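PDB 3AGD: salt-tolerant glutaminase from Micrococcus luteus, which probably catalyses the hydrolysis of L-glutamine to L-glutamate and ammonium. Local coordinates for residues 117-122 / 177-182; 166-171 / 183-188; 76-81 / 121-126; 65-70 / 189-194. One frame throughout, in Å; residues are numbered along the deposited sequence.

Contact 1: 117-122 / 177-182; sequences ALAVHQ and YGVLQD
The side-chain oxygen OE1 of Gln122 is gripped by two successive backbone amides, those of Gln181 and Asp182, and this ties the C-terminal end of helix 114-123 to the connection between helices 165-176 and 184-195 of the glutaminase domain. That connection starts with a Schellman motif, in which Gly178, at positive phi, ends helix 165-176. The two donors use the oxygen differently. Gln181 N lies 2.8 Å from Gln122 OE1 but stands well above the carbonyl plane, whereas Asp182 N, at 3.1 Å from Gln122 OE1, is tilted from that plane by only 18°. The other half of the amide is held as well: Gln122 NE2 donates to Asp182 OD1 over 2.9 Å in a nearly straight bond, and the carboxylate oxygen lies almost in the amide plane, receiving the proton on its anti side. Three bonds therefore fix the rotation of a buried amide and are consistent with its oxygen and nitrogen being placed as modelled. A bend at chi2 (82°) turns the amide of Gln122 out from the helix to meet the loop. Beside the aliphatic stem, Leu180 CD2 packs 3.5 Å from Gln122 CB, while Leu180 also packs on Ala171 of helix 165-176. Farther along, Ala119 CB meets Val179 CG1 at 3.7 Å, and beside them a water donates to both Ala119 O and Val179 O.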
loop_
_atom_site.group_PDB
_atom_site.type_symbol
_atom_site.label_atom_id
_atom_site.label_comp_id
_atom_site.label_asym_id
_atom_site.label_seq_id
_atom_site.Cartn_x
_atom_site.Cartn_y
_atom_site.Cartn_z
ATOM N N ALA A 117 -16.739 -4.867 17.215
ATOM C CA ALA A 117 -15.812 -5.686 17.991
ATOM C C ALA A 117 -16.572 -6.702 18.841
ATOM O O ALA A 117 -16.082 -7.805 19.089
ATOM C CB ALA A 117 -14.940 -4.793 18.879
ATOM N N LEU A 118 -17.769 -6.323 19.283
ATOM C CA LEU A 118 -18.608 -7.209 20.078
ATOM C C LEU A 118 -19.132 -8.299 19.147
ATOM O O LEU A 118 -19.218 -9.466 19.527
ATOM C CB LEU A 118 -19.779 -6.429 20.696
ATOM C CG LEU A 118 -19.424 -5.415 21.794
ATOM C CD1 LEU A 118 -20.595 -4.474 22.030
ATOM C CD2 LEU A 118 -19.054 -6.147 23.086
ATOM N N ALA A 119 -19.473 -7.911 17.921
ATOM C CA ALA A 119 -19.976 -8.862 16.933
ATOM C C ALA A 119 -18.883 -9.867 16.587
ATOM O O ALA A 119 -19.160 -11.047 16.380
ATOM C CB ALA A 119 -20.433 -8.127 15.671
ATOM N N VAL A 120 -17.642 -9.390 16.523
ATOM C CA VAL A 120 -16.493 -10.241 16.217
ATOM C C VAL A 120 -16.244 -11.272 17.325
ATOM O O VAL A 120 -16.011 -12.446 17.047
ATOM C CB VAL A 120 -15.209 -9.396 16.031
ATOM C CG1 VAL A 120 -13.969 -10.281 16.145
ATOM C CG2 VAL A 120 -15.237 -8.702 14.668
ATOM N N HIS A 121 -16.294 -10.836 18.578
ATOM C CA HIS A 121 -16.060 -11.746 19.691
ATOM C C HIS A 121 -17.102 -12.866 19.708
ATOM O O HIS A 121 -16.782 -14.016 19.999
ATOM C CB HIS A 121 -16.079 -10.979 21.015
ATOM C CG HIS A 121 -15.427 -11.716 22.142
ATOM N ND1 HIS A 121 -16.019 -12.791 22.773
ATOM C CD2 HIS A 121 -14.209 -11.569 22.714
ATOM C CE1 HIS A 121 -15.192 -13.273 23.684
ATOM N NE2 HIS A 121 -14.086 -12.550 23.667
ATOM N N GLN A 122 -18.341 -12.515 19.372
ATOM C CA GLN A 122 -19.457 -13.455 19.322
ATOM C C GLN A 122 -19.270 -14.527 18.244
ATOM O O GLN A 122 -19.867 -15.597 18.321
ATOM C CB GLN A 122 -20.770 -12.683 19.071
ATOM C CG GLN A 122 -21.964 -13.538 18.605
ATOM C CD GLN A 122 -22.701 -14.232 19.742
ATOM O OE1 GLN A 122 -23.583 -13.650 20.376
ATOM N NE2 GLN A 122 -22.334 -15.478 20.007
ATOM N N TYR A 177 -31.168 -6.739 16.789
ATOM C CA TYR A 177 -31.153 -6.895 15.338
ATOM C C TYR A 177 -30.582 -8.230 14.873
ATOM O O TYR A 177 -30.231 -8.378 13.701
ATOM C CB TYR A 177 -30.359 -5.760 14.675
ATOM C CG TYR A 177 -31.082 -4.434 14.644
ATOM C CD1 TYR A 177 -31.172 -3.639 15.784
ATOM C CD2 TYR A 177 -31.699 -3.984 13.475
ATOM C CE1 TYR A 177 -31.855 -2.429 15.766
ATOM C CE2 TYR A 177 -32.389 -2.772 13.445
ATOM C CZ TYR A 177 -32.461 -2.002 14.593
ATOM O OH TYR A 177 -33.130 -0.802 14.570
ATOM N N GLY A 178 -30.476 -9.190 15.788
ATOM C CA GLY A 178 -29.961 -10.505 15.436
ATOM C C GLY A 178 -28.466 -10.620 15.175
ATOM O O GLY A 178 -28.007 -11.638 14.659
ATOM N N VAL A 179 -27.697 -9.595 15.524
ATOM C CA VAL A 179 -26.254 -9.640 15.308
ATOM C C VAL A 179 -25.583 -10.474 16.398
ATOM O O VAL A 179 -24.562 -11.115 16.156
ATOM C CB VAL A 179 -25.648 -8.222 15.287
ATOM C CG1 VAL A 179 -24.127 -8.294 15.177
ATOM C CG2 VAL A 179 -26.218 -7.447 14.111
ATOM N N LEU A 180 -26.164 -10.458 17.596
ATOM C CA LEU A 180 -25.649 -11.234 18.719
ATOM C C LEU A 180 -26.710 -12.250 19.126
ATOM O O LEU A 180 -27.904 -11.951 19.101
ATOM C CB LEU A 180 -25.344 -10.334 19.915
ATOM C CG LEU A 180 -24.228 -9.302 19.778
ATOM C CD1 LEU A 180 -24.020 -8.611 21.118
ATOM C CD2 LEU A 180 -22.950 -9.982 19.334
ATOM N N GLN A 181 -26.277 -13.445 19.511
ATOM C CA GLN A 181 -27.215 -14.484 19.911
ATOM C C GLN A 181 -27.215 -14.690 21.421
ATOM O O GLN A 181 -28.272 -14.838 22.031
ATOM C CB GLN A 181 -26.878 -15.795 19.194
ATOM C CG GLN A 181 -26.985 -15.718 17.671
ATOM C CD GLN A 181 -25.978 -14.756 17.045
ATOM O OE1 GLN A 181 -26.353 -13.753 16.429
ATOM N NE2 GLN A 181 -24.694 -15.062 17.196
ATOM N N ASP A 182 -26.029 -14.693 22.023
ATOM C CA ASP A 182 -25.919 -14.872 23.464
ATOM C C ASP A 182 -26.235 -13.573 24.199
ATOM O O ASP A 182 -26.441 -12.537 23.571
ATOM C CB ASP A 182 -24.528 -15.394 23.810
ATOM C CG ASP A 182 -24.262 -16.752 23.182
ATOM O OD1 ASP A 182 -23.314 -16.878 22.378
ATOM O OD2 ASP A 182 -25.020 -17.698 23.484
HETATM O O HOH W 1 -21.797 -11.876 15.381
#

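Contact 2: 166-171 / 183-188; sequences RNLSLA and SAEEIV
Ala171 and Ala184 meet methyl to methyl, CB to CB at 3.5 Å, where two consecutive helices of the glutaminase domain approach across a short connection. Helices 165-176 and 184-195 form a helix-loop-helix pair whose local axes pass 8.8 Å apart at an angle of 120°, and the small alanines let the first turn of helix 184-195 come close to the middle of helix 165-176. The Val188 side chain points toward the first helix, and its CG2 does most of the touching. With CG2 placed beside the backbone N (CG1 anti to it, chi1 166°), Val188 CG2 sits 3.7 Å from Ala171 CB and 3.5 Å from the backbone oxygen Asn167 O. Leu168 runs at about a right angle to Val188, and the CD2 branch of Leu168 reaches Val188 CG2 at 3.8 Å. Leu168 CD2 also lies 3.4 Å from Glu185 OE2. Glu185 starts away from the first helix, but a bend at chi2 (68°) brings its OE2 back to the leucine methyl. At the start of the second helix, Ser183 is the N-cap, its OG accepting from Glu186 N. Asn167, a residue that binds L-glutamate, adds its CB to the edge of the packing, while its OD1 accepts from Asn114 ND2, another residue of that site. Between the helices the contact is thus mainly apolar, with methyls also resting on a backbone and a carboxylate oxygen; it engages Asn167 through CB and the backbone O, while OD1 is held by Asn114.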
loop_
_atom_site.group_PDB
_atom_site.type_symbol
_atom_site.label_atom_id
_atom_site.label_comp_id
_atom_site.label_asym_id
_atom_site.label_seq_id
_atom_site.Cartn_x
_atom_site.Cartn_y
_atom_site.Cartn_z
ATOM N N ARG A 166 -22.317 1.501 28.509
ATOM C CA ARG A 166 -22.325 1.830 27.088
ATOM C C ARG A 166 -22.147 0.589 26.220
ATOM O O ARG A 166 -22.894 0.391 25.260
ATOM C CB ARG A 166 -21.251 2.873 26.737
ATOM C CG ARG A 166 -21.223 3.197 25.235
ATOM C CD ARG A 166 -20.477 4.481 24.892
ATOM N NE ARG A 166 -20.528 4.754 23.454
ATOM C CZ ARG A 166 -19.852 4.074 22.526
ATOM N NH1 ARG A 166 -19.049 3.074 22.874
ATOM N NH2 ARG A 166 -19.997 4.377 21.240
ATOM N N ASN A 167 -21.169 -0.253 26.542
ATOM C CA ASN A 167 -20.966 -1.460 25.738
ATOM C C ASN A 167 -22.131 -2.437 25.883
ATOM O O ASN A 167 -22.463 -3.164 24.938
ATOM C CB ASN A 167 -19.643 -2.147 26.095
ATOM C CG ASN A 167 -18.450 -1.472 25.444
ATOM O OD1 ASN A 167 -18.533 -1.018 24.301
ATOM N ND2 ASN A 167 -17.336 -1.413 26.157
ATOM N N LEU A 168 -22.740 -2.462 27.067
ATOM C CA LEU A 168 -23.896 -3.321 27.316
ATOM C C LEU A 168 -25.046 -2.792 26.451
ATOM O O LEU A 168 -25.856 -3.556 25.931
ATOM C CB LEU A 168 -24.280 -3.277 28.798
ATOM C CG LEU A 168 -23.386 -4.083 29.750
ATOM C CD1 LEU A 168 -23.606 -3.650 31.209
ATOM C CD2 LEU A 168 -23.687 -5.556 29.567
ATOM N N SER A 169 -25.102 -1.475 26.290
ATOM C CA SER A 169 -26.131 -0.859 25.461
ATOM C C SER A 169 -25.954 -1.326 24.021
ATOM O O SER A 169 -26.911 -1.742 23.369
ATOM C CB SER A 169 -26.018 0.660 25.510
ATOM O OG SER A 169 -26.840 1.240 24.516
ATOM N N LEU A 170 -24.722 -1.255 23.527
ATOM C CA LEU A 170 -24.434 -1.683 22.164
ATOM C C LEU A 170 -24.779 -3.163 22.008
ATOM O O LEU A 170 -25.426 -3.562 21.039
ATOM C CB LEU A 170 -22.961 -1.444 21.833
ATOM C CG LEU A 170 -22.475 0.016 21.904
ATOM C CD1 LEU A 170 -20.987 0.080 21.575
ATOM C CD2 LEU A 170 -23.275 0.884 20.926
ATOM N N ALA A 171 -24.360 -3.974 22.973
ATOM C CA ALA A 171 -24.637 -5.404 22.932
ATOM C C ALA A 171 -26.138 -5.683 22.860
ATOM O O ALA A 171 -26.581 -6.517 22.068
ATOM C CB ALA A 171 -24.030 -6.093 24.150
ATOM N N SER A 183 -26.283 -13.621 25.525
ATOM C CA SER A 183 -26.626 -12.431 26.295
ATOM C C SER A 183 -25.641 -11.289 26.131
ATOM O O SER A 183 -24.463 -11.499 25.835
ATOM C CB SER A 183 -26.757 -12.765 27.783
ATOM O OG SER A 183 -25.494 -13.058 28.347
ATOM N N ALA A 184 -26.144 -10.074 26.329
ATOM C CA ALA A 184 -25.336 -8.870 26.222
ATOM C C ALA A 184 -24.205 -8.950 27.242
ATOM O O ALA A 184 -23.058 -8.601 26.955
ATOM C CB ALA A 184 -26.203 -7.642 26.490
ATOM N N GLU A 185 -24.544 -9.425 28.436
ATOM C CA GLU A 185 -23.582 -9.560 29.517
ATOM C C GLU A 185 -22.420 -10.500 29.171
ATOM O O GLU A 185 -21.265 -10.210 29.488
ATOM C CB GLU A 185 -24.299 -10.054 30.778
ATOM C CG GLU A 185 -23.393 -10.241 31.977
ATOM C CD GLU A 185 -22.847 -8.931 32.513
ATOM O OE1 GLU A 185 -22.005 -8.971 33.436
ATOM O OE2 GLU A 185 -23.267 -7.862 32.015
ATOM N N GLU A 186 -22.731 -11.617 28.519
ATOM C CA GLU A 186 -21.719 -12.607 28.142
ATOM C C GLU A 186 -20.771 -12.106 27.053
ATOM O O GLU A 186 -19.572 -12.386 27.079
ATOM C CB GLU A 186 -22.394 -13.895 27.663
ATOM C CG GLU A 186 -21.429 -15.018 27.302
ATOM C CD GLU A 186 -22.135 -16.241 26.730
ATOM O OE1 GLU A 186 -23.199 -16.615 27.269
ATOM O OE2 GLU A 186 -21.623 -16.833 25.754
ATOM N N ILE A 187 -21.311 -11.376 26.086
ATOM C CA ILE A 187 -20.484 -10.861 25.006
ATOM C C ILE A 187 -19.635 -9.689 25.481
ATOM O O ILE A 187 -18.477 -9.564 25.102
ATOM C CB ILE A 187 -21.351 -10.447 23.803
ATOM C CG1 ILE A 187 -22.074 -11.682 23.258
ATOM C CG2 ILE A 187 -20.487 -9.830 22.719
ATOM C CD1 ILE A 187 -21.127 -12.828 22.872
ATOM N N VAL A 188 -20.201 -8.836 26.324
ATOM C CA VAL A 188 -19.443 -7.705 26.840
ATOM C C VAL A 188 -18.312 -8.198 27.740
ATOM O O VAL A 188 -17.202 -7.666 27.691
ATOM C CB VAL A 188 -20.349 -6.738 27.629
ATOM C CG1 VAL A 188 -19.509 -5.762 28.438
ATOM C CG2 VAL A 188 -21.254 -5.978 26.660
#

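Contact 3: 76-81 / 121-126; sequences VDRGFA and HQLLVG
Arg78, at the C-terminal end of helix 67-78, lays its guanidinium between Leu123 and Gly126 and so joins this helix end to the end of helix 114-123 and the turn beyond it, a meeting of two helix C-termini within the glutaminase domain. Gly79, at positive phi, breaks the first helix and occupies the N-cap position of the next one, 80-84. Packing acts on both faces of the guanidinium. Gly126 C lies over the centre of one face, 3.4 Å from Arg78 CZ, while Leu123 CD2 covers the opposite face toward its rim, with the leucine and arginine side chains crossing at about a right angle. Bends at chi2 (-74°) and chi3 (-87°) fold the arginine back so that its flat end enters this slot. Among the polar contacts, Arg78 NH1 is modelled as donating to Leu123 O, although the separation is too short to be trusted in detail. Asp77 points toward the same turn, but its carboxylate forms its salt bridge with Arg137 of helix 131-146. A water at the guanidinium edge, in its plane, extends the link: Arg78 NH2 donates to it over 2.6 Å, and the water donates in turn to Gln122 O at 2.9 Å.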
loop_
_atom_site.group_PDB
_atom_site.type_symbol
_atom_site.label_atom_id
_atom_site.label_comp_id
_atom_site.label_asym_id
_atom_site.label_seq_id
_atom_site.Cartn_x
_atom_site.Cartn_y
_atom_site.Cartn_z
ATOM N N VAL A 76 -10.621 -16.543 10.281
ATOM C CA VAL A 76 -10.007 -17.862 10.197
ATOM C C VAL A 76 -10.994 -18.937 10.647
ATOM O O VAL A 76 -11.162 -19.958 9.992
ATOM C CB VAL A 76 -8.762 -17.963 11.106
ATOM C CG1 VAL A 76 -8.334 -19.424 11.247
ATOM C CG2 VAL A 76 -7.629 -17.144 10.518
ATOM N N ASP A 77 -11.663 -18.688 11.764
ATOM C CA ASP A 77 -12.596 -19.658 12.312
ATOM C C ASP A 77 -13.909 -19.873 11.592
ATOM O O ASP A 77 -14.356 -21.008 11.459
ATOM C CB ASP A 77 -12.906 -19.323 13.771
ATOM C CG ASP A 77 -11.686 -19.427 14.657
ATOM O OD1 ASP A 77 -10.845 -20.311 14.397
ATOM O OD2 ASP A 77 -11.576 -18.637 15.619
ATOM N N ARG A 78 -14.532 -18.798 11.126
ATOM C CA ARG A 78 -15.837 -18.918 10.484
ATOM C C ARG A 78 -15.888 -18.662 8.983
ATOM O O ARG A 78 -16.897 -18.949 8.345
ATOM C CB ARG A 78 -16.822 -17.984 11.196
ATOM C CG ARG A 78 -16.888 -18.203 12.703
ATOM C CD ARG A 78 -17.641 -19.482 13.052
ATOM N NE ARG A 78 -19.077 -19.259 13.162
ATOM C CZ ARG A 78 -19.649 -18.553 14.133
ATOM N NH1 ARG A 78 -18.914 -18.002 15.084
ATOM N NH2 ARG A 78 -20.961 -18.392 14.149
ATOM N N GLY A 79 -14.806 -18.137 8.418
ATOM C CA GLY A 79 -14.800 -17.841 6.994
ATOM C C GLY A 79 -15.349 -16.443 6.746
ATOM O O GLY A 79 -16.055 -15.885 7.590
ATOM N N PHE A 80 -15.036 -15.873 5.587
ATOM C CA PHE A 80 -15.486 -14.523 5.250
ATOM C C PHE A 80 -16.994 -14.295 5.176
ATOM O O PHE A 80 -17.506 -13.310 5.716
ATOM C CB PHE A 80 -14.855 -14.077 3.928
ATOM C CG PHE A 80 -13.435 -13.627 4.062
ATOM C CD1 PHE A 80 -12.427 -14.537 4.352
ATOM C CD2 PHE A 80 -13.108 -12.280 3.928
ATOM C CE1 PHE A 80 -11.105 -14.112 4.511
ATOM C CE2 PHE A 80 -11.791 -11.844 4.085
ATOM C CZ PHE A 80 -10.787 -12.761 4.377
ATOM N N ALA A 81 -17.709 -15.190 4.505
ATOM C CA ALA A 81 -19.152 -15.030 4.360
ATOM C C ALA A 81 -19.862 -14.891 5.700
ATOM O O ALA A 81 -20.695 -13.998 5.885
ATOM C CB ALA A 81 -19.731 -16.205 3.574
ATOM N N HIS A 121 -16.294 -10.836 18.578
ATOM C CA HIS A 121 -16.060 -11.746 19.691
ATOM C C HIS A 121 -17.102 -12.866 19.708
ATOM O O HIS A 121 -16.782 -14.016 19.999
ATOM C CB HIS A 121 -16.079 -10.979 21.015
ATOM C CG HIS A 121 -15.427 -11.716 22.142
ATOM N ND1 HIS A 121 -16.019 -12.791 22.773
ATOM C CD2 HIS A 121 -14.209 -11.569 22.714
ATOM C CE1 HIS A 121 -15.192 -13.273 23.684
ATOM N NE2 HIS A 121 -14.086 -12.550 23.667
ATOM N N GLN A 122 -18.341 -12.515 19.372
ATOM C CA GLN A 122 -19.457 -13.455 19.322
ATOM C C GLN A 122 -19.270 -14.527 18.244
ATOM O O GLN A 122 -19.867 -15.597 18.321
ATOM C CB GLN A 122 -20.770 -12.683 19.071
ATOM C CG GLN A 122 -21.964 -13.538 18.605
ATOM C CD GLN A 122 -22.701 -14.232 19.742
ATOM O OE1 GLN A 122 -23.583 -13.650 20.376
ATOM N NE2 GLN A 122 -22.334 -15.478 20.007
ATOM N N LEU A 123 -18.436 -14.240 17.249
ATOM C CA LEU A 123 -18.187 -15.172 16.146
ATOM C C LEU A 123 -16.959 -16.054 16.324
ATOM O O LEU A 123 -16.814 -17.064 15.642
ATOM C CB LEU A 123 -17.990 -14.396 14.839
ATOM C CG LEU A 123 -19.144 -13.629 14.193
ATOM C CD1 LEU A 123 -18.579 -12.518 13.303
ATOM C CD2 LEU A 123 -20.018 -14.587 13.396
ATOM N N LEU A 124 -16.083 -15.658 17.240
ATOM C CA LEU A 124 -14.807 -16.323 17.482
ATOM C C LEU A 124 -14.492 -17.794 17.191
ATOM O O LEU A 124 -13.583 -18.067 16.414
ATOM C CB LEU A 124 -14.320 -15.978 18.892
ATOM C CG LEU A 124 -13.657 -14.597 18.851
ATOM C CD1 LEU A 124 -13.100 -14.222 20.208
ATOM C CD2 LEU A 124 -12.550 -14.619 17.795
ATOM N N VAL A 125 -15.197 -18.747 17.783
ATOM C CA VAL A 125 -14.857 -20.149 17.541
ATOM C C VAL A 125 -15.815 -20.888 16.612
ATOM O O VAL A 125 -15.390 -21.602 15.704
ATOM C CB VAL A 125 -14.765 -20.914 18.882
ATOM C CG1 VAL A 125 -14.497 -22.391 18.642
ATOM C CG2 VAL A 125 -13.665 -20.311 19.731
ATOM N N GLY A 126 -17.105 -20.712 16.851
ATOM C CA GLY A 126 -18.112 -21.373 16.047
ATOM C C GLY A 126 -19.488 -20.993 16.559
ATOM O O GLY A 126 -19.596 -20.268 17.548
HETATM O O HOH W 2 -21.374 -17.104 16.387
#

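Contact 4: 65-70 / 189-194; sequences ASKPFT and AGYVAQ
Gln194 NE2 donates to Ser66 OG in a short, nearly straight bond of 2.8 Å, with the serine oxygen almost in the amide plane. It links helix 184-195 to the start of helix 67-78, where Ser64 and Lys67 are consistent with the SxxK pattern of the beta-lactamase clan, to which this family belongs. The glutamine chain is extended beyond CG (chi2 -168°), which carries its amide across to the first helix. There Thr70 approaches from the opposite direction and sets CG2 3.4 Å from Gln194 OE1, a buried oxygen with no polar partner in the model. A water bridges the two helices, accepting from Gln194 NE2 at 3.1 Å and lying 2.7 Å from Thr70 OG1. Nearer the active site, Lys67 CE lies at the edge of the Tyr191 ring, close to its plane and 3.1 Å from Tyr191 OH. Tyr191 binds L-glutamate, as does Ser64. The next shell positions these groups. Helix 114-123 packs against Lys67 and Tyr191 through Ala117, and Ser66 OG is also bonded to Gln63 O. With the extended lysine reaching the site, Lys67 NZ is hydrogen-bonded to Asn114 OD1 and Met112 O, and weakly to Ser64 OG.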
loop_
_atom_site.group_PDB
_atom_site.type_symbol
_atom_site.label_atom_id
_atom_site.label_comp_id
_atom_site.label_asym_id
_atom_site.label_seq_id
_atom_site.Cartn_x
_atom_site.Cartn_y
_atom_site.Cartn_z
ATOM N N ALA A 65 -6.599 -2.239 20.696
ATOM C CA ALA A 65 -5.599 -2.738 19.756
ATOM C C ALA A 65 -5.727 -4.257 19.651
ATOM O O ALA A 65 -4.964 -4.913 18.945
ATOM C CB ALA A 65 -4.197 -2.348 20.203
ATOM N N SER A 66 -6.707 -4.807 20.357
ATOM C CA SER A 66 -6.967 -6.242 20.331
ATOM C C SER A 66 -7.897 -6.547 19.163
ATOM O O SER A 66 -7.901 -7.650 18.621
ATOM C CB SER A 66 -7.669 -6.673 21.616
ATOM O OG SER A 66 -9.002 -6.182 21.640
ATOM N N LYS A 67 -8.686 -5.549 18.785
ATOM C CA LYS A 67 -9.673 -5.689 17.721
ATOM C C LYS A 67 -9.206 -6.292 16.396
ATOM O O LYS A 67 -9.867 -7.173 15.850
ATOM C CB LYS A 67 -10.354 -4.338 17.496
ATOM C CG LYS A 67 -11.172 -3.892 18.706
ATOM C CD LYS A 67 -11.726 -2.491 18.530
ATOM C CE LYS A 67 -12.608 -2.097 19.706
ATOM N NZ LYS A 67 -13.111 -0.710 19.553
ATOM N N PRO A 68 -8.068 -5.832 15.857
ATOM C CA PRO A 68 -7.652 -6.435 14.589
ATOM C C PRO A 68 -7.318 -7.915 14.695
ATOM O O PRO A 68 -7.496 -8.672 13.739
ATOM C CB PRO A 68 -6.450 -5.584 14.171
ATOM C CG PRO A 68 -5.963 -4.993 15.450
ATOM C CD PRO A 68 -7.217 -4.682 16.202
ATOM N N PHE A 69 -6.861 -8.335 15.868
ATOM C CA PHE A 69 -6.484 -9.728 16.067
ATOM C C PHE A 69 -7.659 -10.682 16.263
ATOM O O PHE A 69 -7.655 -11.787 15.721
ATOM C CB PHE A 69 -5.480 -9.808 17.218
ATOM C CG PHE A 69 -4.287 -8.919 17.009
ATOM C CD1 PHE A 69 -4.057 -7.823 17.839
ATOM C CD2 PHE A 69 -3.442 -9.121 15.921
ATOM C CE1 PHE A 69 -3.009 -6.941 17.586
ATOM C CE2 PHE A 69 -2.389 -8.243 15.657
ATOM C CZ PHE A 69 -2.172 -7.148 16.491
ATOM N N THR A 70 -8.671 -10.264 17.012
ATOM C CA THR A 70 -9.835 -11.122 17.203
ATOM C C THR A 70 -10.580 -11.204 15.872
ATOM O O THR A 70 -11.171 -12.230 15.539
ATOM C CB THR A 70 -10.785 -10.574 18.295
ATOM O OG1 THR A 70 -10.996 -9.173 18.097
ATOM C CG2 THR A 70 -10.202 -10.802 19.675
ATOM N N ALA A 189 -18.585 -9.220 28.549
ATOM C CA ALA A 189 -17.570 -9.760 29.450
ATOM C C ALA A 189 -16.377 -10.302 28.664
ATOM O O ALA A 189 -15.226 -10.093 29.047
ATOM C CB ALA A 189 -18.173 -10.866 30.331
ATOM N N GLY A 190 -16.654 -10.999 27.566
ATOM C CA GLY A 190 -15.582 -11.543 26.752
ATOM C C GLY A 190 -14.774 -10.446 26.080
ATOM O O GLY A 190 -13.548 -10.516 26.001
ATOM N N TYR A 191 -15.461 -9.424 25.590
ATOM C CA TYR A 191 -14.791 -8.310 24.931
ATOM C C TYR A 191 -13.945 -7.523 25.935
ATOM O O TYR A 191 -12.832 -7.094 25.625
ATOM C CB TYR A 191 -15.827 -7.393 24.281
ATOM C CG TYR A 191 -15.265 -6.071 23.811
ATOM C CD1 TYR A 191 -14.400 -6.005 22.723
ATOM C CD2 TYR A 191 -15.578 -4.887 24.476
ATOM C CE1 TYR A 191 -13.856 -4.791 22.310
ATOM C CE2 TYR A 191 -15.040 -3.670 24.074
ATOM C CZ TYR A 191 -14.178 -3.630 22.994
ATOM O OH TYR A 191 -13.612 -2.434 22.622
ATOM N N VAL A 192 -14.469 -7.328 27.140
ATOM C CA VAL A 192 -13.719 -6.597 28.152
ATOM C C VAL A 192 -12.467 -7.374 28.551
ATOM O O VAL A 192 -11.397 -6.791 28.734
ATOM C CB VAL A 192 -14.576 -6.320 29.405
ATOM C CG1 VAL A 192 -13.715 -5.691 30.499
ATOM C CG2 VAL A 192 -15.726 -5.374 29.048
ATOM N N ALA A 193 -12.600 -8.690 28.676
ATOM C CA ALA A 193 -11.476 -9.545 29.048
ATOM C C ALA A 193 -10.428 -9.497 27.940
ATOM O O ALA A 193 -9.227 -9.472 28.193
ATOM C CB ALA A 193 -11.957 -10.965 29.250
ATOM N N GLN A 194 -10.914 -9.486 26.710
ATOM C CA GLN A 194 -10.071 -9.425 25.526
ATOM C C GLN A 194 -9.220 -8.158 25.575
ATOM O O GLN A 194 -8.029 -8.180 25.251
ATOM C CB GLN A 194 -10.979 -9.428 24.295
ATOM C CG GLN A 194 -10.398 -8.886 23.008
ATOM C CD GLN A 194 -11.481 -8.688 21.956
ATOM O OE1 GLN A 194 -12.403 -9.500 21.845
ATOM N NE2 GLN A 194 -11.371 -7.615 21.176
HETATM O O HOH W 3 -13.259 -7.844 18.743
#

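From the N terminus, helix 67-78 opens two loops. Contact 4 closes the long one, bringing 65-70 to 189-194, and the other three contacts all nest within the span it encloses. Contact 3 comes first, closing a loop of about forty residues between the end of helix 67-78 and helix 114-123. Contact 1 starts on that same helix, sharing His121 and Gln122 with contact 3, and reaches the connection after helix 165-176. Contact 2 closes the short connection between helices 165-176 and 184-195, and its segments alternate with those of contact 1. Helix 114-123 thus lies among helices 67-78, 165-176 and 184-195, with Leu118 against Ile187, and His121 against Gly190 and Gln194.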